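Local structure of ulvan Lyase-PL25 (Pseudoalteromonas sp. PLSV, 5UAM) at residues P37-Q42 with H99-M104; H43-H48 with A414-I419. The protein degrades ulvan, the sulfated cell-wall polysaccharide of green seaweeds, as a polysaccharide lyase of family 25. One frame throughout, in Å; residues are numbered along the deposited sequence.

Contacts 1 and 2 are both buried near the middle of the propeller, and 37-42 runs straight on into 43-48, so one crossing between blades serves both. Contact 1 sets its first half against the approach to strand 103-106, beside the active site, and is largely polar: an amide, an ammonium group and a backbone carbonyl, with a histidine reaching a phosphate. Contact 2 sets its second half against the chain leaving strand 412-415, and there small side chains, an isoleucine and one bridging water do the work. The two also touch directly, since Met104 N lies 2.8 Å from Pro44 O, a probable hydrogen bond, while Leu38 O packs on Ala414 CB.

Contact 1: residues P37-Q42 with H99-M104; sequences PLAIVQ and HGKPTM. With PO4 (phosphate ion), chain E.
Gln42 and Lys101 form the heart of a buried, largely polar contact between two inter-blade loops, one leading to strand 46-49 and the other into strand 103-106. Their side chains cross at about a right angle, Lys101 CG lying 3.5 Å from Gln42 CD. Lysine suits the place because its chain is long enough to double back: bends at chi3 (77°) and chi4 (66°) bring NZ over the amide, where it donates to Gln42 OE1 at 3.0 Å from above the carbonyl plane, 50° out of it. NZ also donates to Asn98 O, its stronger partner, and Lys101 CD rests 3.5 Å from Leu38 C. Both segments link successive blades of the beta-propeller, near its middle, and 99-104 contributes His99 and the probable substrate-binding Lys101 to the active site. Glutamine offers both an acceptor and a donor: its NE2 makes a weak bond to His99 O (3.2 Å), while its CB packs 3.5 Å from Thr103 OG1, a hydroxyl bonded to Asn165 O. His99, probably the proton donor, stacks its ring on His119 and presents NE2 to in-plane O3 of a phosphate, probably from the crystallisation liquor, also hydrogen-bonded to His119, His184, Arg180 and Tyr222.

Contact 2: residues H43-H48 with A414-I419; sequences HPAGIH and AISAFI
Ile419 lies against the backbone of Gly46, joining the inner strands of two neighbouring propeller blades: 46-49 of one and the chain just past 412-415 of the other, which strand 30-33, from near the N-terminus, completes as its outermost strand. Ile419 CG2 sits 3.5 Å from Gly46 O, and the same oxygen receives a CA-H...O contact from Ile419. Glycine fits here because a CB on it would come tightly against Ile419 CG1. The branched isoleucine, with CG1 anti to its carbonyl carbon (chi1 -73°), lays both gamma carbons over that peptide; an alanine in its place lacks both and is likely to open a gap against Gly46. Further along, the segments meet through beta carbons: Ala45 CB on Ser416 CB (3.7 Å), where alanine offers just a methyl, and His43 CB on Ala417 CB (3.9 Å). A water bridges the two backbones, accepting from Ala45 N and donating to Ala417 O. Outside this shell, Lys420 makes backbone hydrogen bonds with Gly46 and His48, helping hold Ile419 against the strand, while the His43 ring stacks on Trp224 and bonds Gln166 through NE2. Ser416 OG, also hydrogen-bonded with Leu429 N, donates to Ala417 O at 2.7 Å, tilted 32° from the carbonyl plane.

Contact 1: residues P37-Q42 with H99-M104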
ATOM      1  N   PRO A  37      -8.791  -2.295   7.774  1.00 12.39           N
ATOM      2  CA  PRO A  37      -8.384  -3.654   7.410  1.00 12.35           C
ATOM      3  C   PRO A  37      -7.551  -3.759   6.154  1.00 11.36           C
ATOM      4  O   PRO A  37      -6.988  -4.832   5.905  1.00 11.97           O
ATOM      5  CB  PRO A  37      -9.709  -4.394   7.226  1.00 14.38           C
ATOM      6  CG  PRO A  37     -10.680  -3.644   8.053  1.00 13.90           C
ATOM      7  CD  PRO A  37     -10.251  -2.191   7.937  1.00 12.72           C
ATOM      8  N   LEU A  38      -7.453  -2.665   5.396  1.00 11.59           N
ATOM      9  CA  LEU A  38      -6.807  -2.603   4.096  1.00 10.38           C
ATOM     10  C   LEU A  38      -6.209  -1.220   3.933  1.00 11.40           C
ATOM     11  O   LEU A  38      -6.674  -0.255   4.544  1.00 11.41           O
ATOM     12  CB  LEU A  38      -7.842  -2.740   2.979  1.00 11.79           C
ATOM     13  CG  LEU A  38      -8.680  -4.010   2.931  1.00 11.06           C
ATOM     14  CD1 LEU A  38      -9.868  -3.793   2.010  1.00 12.65           C
ATOM     15  CD2 LEU A  38      -7.843  -5.175   2.476  1.00 12.39           C
ATOM     16  N   ALA A  39      -5.207  -1.115   3.047  1.00 10.87           N
ATOM     17  CA  ALA A  39      -4.657   0.174   2.628  1.00 11.18           C
ATOM     18  C   ALA A  39      -3.888  -0.031   1.334  1.00 12.33           C
ATOM     19  O   ALA A  39      -3.395  -1.122   1.069  1.00 11.52           O
ATOM     20  CB  ALA A  39      -3.713   0.768   3.671  1.00 12.00           C
ATOM     21  N   ILE A  40      -3.717   1.046   0.574  1.00 11.44           N
ATOM     22  CA  ILE A  40      -3.012   0.954  -0.700  1.00 11.84           C
ATOM     23  C   ILE A  40      -1.545   0.620  -0.492  1.00 11.30           C
ATOM     24  O   ILE A  40      -0.942  -0.036  -1.350  1.00 12.03           O
ATOM     25  CB  ILE A  40      -3.251   2.252  -1.490  1.00 12.24           C
ATOM     26  CG1 ILE A  40      -4.675   2.210  -2.080  1.00 14.32           C
ATOM     27  CG2 ILE A  40      -2.226   2.431  -2.603  1.00 13.06           C
ATOM     28  CD1 ILE A  40      -5.174   3.511  -2.592  1.00 15.88           C
ATOM     29  N   VAL A  41      -0.942   1.022   0.633  1.00 10.80           N
ATOM     30  CA  VAL A  41       0.501   0.812   0.792  1.00 11.85           C
ATOM     31  C   VAL A  41       0.854  -0.659   1.032  1.00 11.76           C
ATOM     32  O   VAL A  41       1.918  -1.116   0.584  1.00 13.25           O
ATOM     33  CB  VAL A  41       1.089   1.742   1.855  1.00 11.85           C
ATOM     34  CG1 VAL A  41       0.620   1.400   3.232  1.00 13.02           C
ATOM     35  CG2 VAL A  41       2.633   1.709   1.766  1.00 13.60           C
ATOM     36  N   GLN A  42       0.024  -1.417   1.752  1.00 11.21           N
ATOM     37  CA  GLN A  42       0.276  -2.849   1.947  1.00 12.11           C
ATOM     38  C   GLN A  42      -0.284  -3.575   0.748  1.00 11.40           C
ATOM     39  O   GLN A  42      -1.474  -3.895   0.701  1.00 12.73           O
ATOM     40  CB  GLN A  42      -0.319  -3.397   3.241  1.00 11.02           C
ATOM     41  CG  GLN A  42       0.442  -3.020   4.503  1.00 12.45           C
ATOM     42  CD  GLN A  42      -0.013  -1.725   5.152  1.00 12.06           C
ATOM     43  OE1 GLN A  42      -1.007  -1.085   4.753  1.00 13.09           O
ATOM     44  NE2 GLN A  42       0.711  -1.338   6.185  1.00 15.05           N
ATOM     45  N   HIS A  99      -0.662  -1.146  11.161  1.00 13.33           N
ATOM     46  CA  HIS A  99       0.470  -1.083  10.246  1.00 12.58           C
ATOM     47  C   HIS A  99       0.970  -2.446   9.797  1.00 13.45           C
ATOM     48  O   HIS A  99       1.828  -2.513   8.893  1.00 14.11           O
ATOM     49  CB  HIS A  99       1.620  -0.327  10.880  1.00 12.77           C
ATOM     50  CG  HIS A  99       1.405   1.142  10.964  1.00 14.40           C
ATOM     51  ND1 HIS A  99       0.442   1.712  11.770  1.00 16.43           N
ATOM     52  CD2 HIS A  99       2.027   2.166  10.335  1.00 15.43           C
ATOM     53  CE1 HIS A  99       0.489   3.027  11.642  1.00 17.78           C
ATOM     54  NE2 HIS A  99       1.452   3.331  10.786  1.00 17.12           N
ATOM     55  N   GLY A 100       0.446  -3.510  10.379  1.00 11.98           N
ATOM     56  CA  GLY A 100       0.840  -4.854  10.041  1.00 13.09           C
ATOM     57  C   GLY A 100      -0.215  -5.645   9.304  1.00 12.16           C
ATOM     58  O   GLY A 100      -0.125  -6.871   9.239  1.00 11.51           O
ATOM     59  N   LYS A 101      -1.213  -4.963   8.742  1.00 11.64           N
ATOM     60  CA  LYS A 101      -2.164  -5.641   7.873  1.00 10.71           C
ATOM     61  C   LYS A 101      -1.388  -6.331   6.748  1.00 11.67           C
ATOM     62  O   LYS A 101      -0.277  -5.909   6.410  1.00 12.50           O
ATOM     63  CB  LYS A 101      -3.200  -4.649   7.336  1.00 13.23           C
ATOM     64  CG  LYS A 101      -2.624  -3.657   6.340  1.00 13.17           C
ATOM     65  CD  LYS A 101      -3.662  -2.672   5.820  1.00 12.66           C
ATOM     66  CE  LYS A 101      -4.020  -1.550   6.775  1.00 14.54           C
ATOM     67  NZ  LYS A 101      -2.861  -0.623   7.011  1.00 13.82           N
ATOM     68  N   PRO A 102      -1.925  -7.408   6.174  1.00 10.36           N
ATOM     69  CA  PRO A 102      -1.094  -8.315   5.375  1.00 10.89           C
ATOM     70  C   PRO A 102      -0.841  -7.857   3.945  1.00 10.74           C
ATOM     71  O   PRO A 102      -1.653  -7.186   3.303  1.00 11.94           O
ATOM     72  CB  PRO A 102      -1.907  -9.615   5.357  1.00 11.41           C
ATOM     73  CG  PRO A 102      -3.321  -9.147   5.530  1.00 11.37           C
ATOM     74  CD  PRO A 102      -3.241  -8.004   6.480  1.00 11.89           C
ATOM     75  N   THR A 103       0.302  -8.330   3.442  1.00 11.19           N
ATOM     76  CA  THR A 103       0.735  -8.241   2.058  1.00 10.43           C
ATOM     77  C   THR A 103       0.980  -9.660   1.567  1.00 11.22           C
ATOM     78  O   THR A 103       1.590 -10.468   2.278  1.00 12.96           O
ATOM     79  CB  THR A 103       2.034  -7.448   2.009  1.00 12.13           C
ATOM     80  OG1 THR A 103       1.725  -6.118   2.430  1.00 12.52           O
ATOM     81  CG2 THR A 103       2.637  -7.449   0.639  1.00 13.88           C
ATOM     82  N   MET A 104       0.508  -9.969   0.360  1.00 10.96           N
ATOM     83  CA  MET A 104       0.522 -11.323  -0.190  1.00 12.89           C
ATOM     84  C   MET A 104       1.460 -11.463  -1.386  1.00 12.66           C
ATOM     85  O   MET A 104       1.665 -10.522  -2.147  1.00 11.63           O
ATOM     86  CB  MET A 104      -0.896 -11.685  -0.675  1.00 15.29           C
ATOM     87  CG  MET A 104      -1.077 -13.119  -1.070  1.00 14.57           C
ATOM     88  SD  MET A 104      -2.727 -13.326  -1.839  1.00 17.04           S
ATOM     89  CE  MET A 104      -3.773 -12.883  -0.471  1.00 13.51           C
TER
HETATM   90  P   PO4 E 503       3.961   5.804  10.855  1.00 17.21           P
HETATM   91  O1  PO4 E 503       3.976   6.953  11.844  1.00 23.07           O
HETATM   92  O2  PO4 E 503       4.741   6.149   9.653  1.00 16.54           O
HETATM   93  O3  PO4 E 503       2.507   5.610  10.495  1.00 22.87           O
HETATM   94  O4  PO4 E 503       4.573   4.589  11.543  1.00 20.10           O

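Contact 2: residues H43-H48 with A414-I419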
ATOM      1  N   HIS A  43       0.581  -3.853  -0.223  1.00 11.61           N
ATOM      2  CA  HIS A  43       0.116  -4.409  -1.479  1.00 11.04           C
ATOM      3  C   HIS A  43       1.148  -5.388  -2.027  1.00 12.28           C
ATOM      4  O   HIS A  43       2.355  -5.237  -1.790  1.00 12.64           O
ATOM      5  CB  HIS A  43      -0.130  -3.294  -2.505  1.00 13.06           C
ATOM      6  CG  HIS A  43       1.125  -2.682  -3.021  1.00 12.99           C
ATOM      7  ND1 HIS A  43       1.674  -3.025  -4.235  1.00 15.49           N
ATOM      8  CD2 HIS A  43       1.998  -1.828  -2.441  1.00 11.47           C
ATOM      9  CE1 HIS A  43       2.812  -2.371  -4.401  1.00 12.90           C
ATOM     10  NE2 HIS A  43       3.037  -1.650  -3.321  1.00 15.35           N
ATOM     11  N   PRO A  44       0.702  -6.390  -2.791  1.00 12.50           N
ATOM     12  CA  PRO A  44      -0.716  -6.704  -3.036  1.00 13.13           C
ATOM     13  C   PRO A  44      -1.454  -7.163  -1.798  1.00 12.71           C
ATOM     14  O   PRO A  44      -0.905  -7.906  -0.971  1.00 14.08           O
ATOM     15  CB  PRO A  44      -0.646  -7.885  -4.022  1.00 16.46           C
ATOM     16  CG  PRO A  44       0.731  -7.935  -4.538  1.00 17.94           C
ATOM     17  CD  PRO A  44       1.605  -7.307  -3.485  1.00 13.95           C
ATOM     18  N   ALA A  45      -2.702  -6.717  -1.656  1.00 11.34           N
ATOM     19  CA  ALA A  45      -3.593  -7.331  -0.697  1.00 11.53           C
ATOM     20  C   ALA A  45      -4.279  -8.561  -1.274  1.00 12.39           C
ATOM     21  O   ALA A  45      -4.699  -9.442  -0.517  1.00 13.60           O
ATOM     22  CB  ALA A  45      -4.648  -6.320  -0.217  1.00 13.26           C
ATOM     23  N   GLY A  46      -4.408  -8.629  -2.594  1.00 11.43           N
ATOM     24  CA  GLY A  46      -4.984  -9.782  -3.250  1.00 13.83           C
ATOM     25  C   GLY A  46      -4.304  -9.995  -4.584  1.00 11.70           C
ATOM     26  O   GLY A  46      -3.711  -9.078  -5.162  1.00 12.10           O
ATOM     27  N   ILE A  47      -4.432 -11.227  -5.083  1.00 12.34           N
ATOM     28  CA  ILE A  47      -3.750 -11.695  -6.287  1.00 11.47           C
ATOM     29  C   ILE A  47      -4.680 -12.653  -7.008  1.00 12.50           C
ATOM     30  O   ILE A  47      -5.265 -13.543  -6.383  1.00 12.35           O
ATOM     31  CB  ILE A  47      -2.445 -12.442  -5.953  1.00 12.25           C
ATOM     32  CG1 ILE A  47      -1.507 -11.530  -5.163  1.00 12.59           C
ATOM     33  CG2 ILE A  47      -1.813 -12.987  -7.227  1.00 14.91           C
ATOM     34  CD1 ILE A  47      -0.215 -12.205  -4.716  1.00 13.44           C
ATOM     35  N   HIS A  48      -4.803 -12.490  -8.320  1.00 12.26           N
ATOM     36  CA  HIS A  48      -5.547 -13.436  -9.142  1.00 12.27           C
ATOM     37  C   HIS A  48      -4.577 -14.376  -9.845  1.00 14.17           C
ATOM     38  O   HIS A  48      -3.613 -13.928 -10.470  1.00 15.70           O
ATOM     39  CB  HIS A  48      -6.381 -12.714 -10.187  1.00 13.94           C
ATOM     40  CG  HIS A  48      -7.211 -13.636 -11.013  1.00 15.49           C
ATOM     41  ND1 HIS A  48      -8.431 -14.108 -10.581  1.00 16.23           N
ATOM     42  CD2 HIS A  48      -6.976 -14.225 -12.209  1.00 17.71           C
ATOM     43  CE1 HIS A  48      -8.926 -14.926 -11.499  1.00 16.01           C
ATOM     44  NE2 HIS A  48      -8.064 -15.008 -12.498  1.00 18.19           N
ATOM     45  N   ALA A 414     -12.079   1.751   3.653  1.00 12.89           N
ATOM     46  CA  ALA A 414     -10.661   1.516   3.430  1.00 11.62           C
ATOM     47  C   ALA A 414     -10.552   0.646   2.191  1.00 12.75           C
ATOM     48  O   ALA A 414     -11.352  -0.283   2.025  1.00 13.57           O
ATOM     49  CB  ALA A 414     -10.055   0.796   4.637  1.00 14.51           C
ATOM     50  N   ILE A 415      -9.552   0.910   1.349  1.00 12.88           N
ATOM     51  CA  ILE A 415      -9.394   0.170   0.098  1.00 11.77           C
ATOM     52  C   ILE A 415      -7.983  -0.364  -0.054  1.00 14.11           C
ATOM     53  O   ILE A 415      -7.017   0.168   0.507  1.00 14.74           O
ATOM     54  CB  ILE A 415      -9.778   0.998  -1.140  1.00 12.81           C
ATOM     55  CG1 ILE A 415      -9.015   2.326  -1.200  1.00 12.96           C
ATOM     56  CG2 ILE A 415     -11.304   1.247  -1.120  1.00 14.57           C
ATOM     57  CD1 ILE A 415      -9.115   3.002  -2.574  1.00 15.66           C
ATOM     58  N   SER A 416      -7.867  -1.446  -0.817  1.00 11.39           N
ATOM     59  CA  SER A 416      -6.578  -1.948  -1.266  1.00 10.89           C
ATOM     60  C   SER A 416      -6.162  -1.277  -2.574  1.00 12.02           C
ATOM     61  O   SER A 416      -6.953  -0.627  -3.259  1.00 12.70           O
ATOM     62  CB  SER A 416      -6.641  -3.454  -1.525  1.00 13.22           C
ATOM     63  OG  SER A 416      -7.443  -3.776  -2.656  1.00 12.11           O
ATOM     64  N   ALA A 417      -4.908  -1.494  -2.937  1.00 10.96           N
ATOM     65  CA  ALA A 417      -4.493  -1.278  -4.312  1.00 11.70           C
ATOM     66  C   ALA A 417      -5.199  -2.289  -5.210  1.00 11.20           C
ATOM     67  O   ALA A 417      -5.735  -3.307  -4.746  1.00 12.15           O
ATOM     68  CB  ALA A 417      -2.979  -1.446  -4.442  1.00 14.21           C
ATOM     69  N   PHE A 418      -5.202  -2.029  -6.513  1.00 11.82           N
ATOM     70  CA  PHE A 418      -5.749  -3.012  -7.428  1.00 12.84           C
ATOM     71  C   PHE A 418      -5.060  -4.361  -7.253  1.00 13.52           C
ATOM     72  O   PHE A 418      -3.832  -4.440  -7.092  1.00 17.27           O
ATOM     73  CB  PHE A 418      -5.616  -2.559  -8.871  1.00 13.08           C
ATOM     74  CG  PHE A 418      -6.609  -1.499  -9.291  1.00 13.80           C
ATOM     75  CD1 PHE A 418      -7.966  -1.743  -9.234  1.00 15.94           C
ATOM     76  CD2 PHE A 418      -6.182  -0.277  -9.812  1.00 15.11           C
ATOM     77  CE1 PHE A 418      -8.868  -0.784  -9.643  1.00 14.80           C
ATOM     78  CE2 PHE A 418      -7.088   0.681 -10.208  1.00 17.19           C
ATOM     79  CZ  PHE A 418      -8.426   0.422 -10.133  1.00 15.48           C
ATOM     80  N   ILE A 419      -5.870  -5.412  -7.318  1.00 13.82           N
ATOM     81  CA  ILE A 419      -5.411  -6.790  -7.209  1.00 12.14           C
ATOM     82  C   ILE A 419      -4.446  -7.129  -8.326  1.00 14.55           C
ATOM     83  O   ILE A 419      -4.636  -6.753  -9.496  1.00 15.18           O
ATOM     84  CB  ILE A 419      -6.653  -7.688  -7.224  1.00 15.06           C
ATOM     85  CG1 ILE A 419      -7.334  -7.508  -5.869  1.00 19.15           C
ATOM     86  CG2 ILE A 419      -6.348  -9.149  -7.528  1.00 14.70           C
ATOM     87  CD1 ILE A 419      -8.635  -8.169  -5.764  1.00 22.97           C
TER
HETATM   88  O   HOH W   1      -3.942  -5.495  -3.938  1.00 14.63           O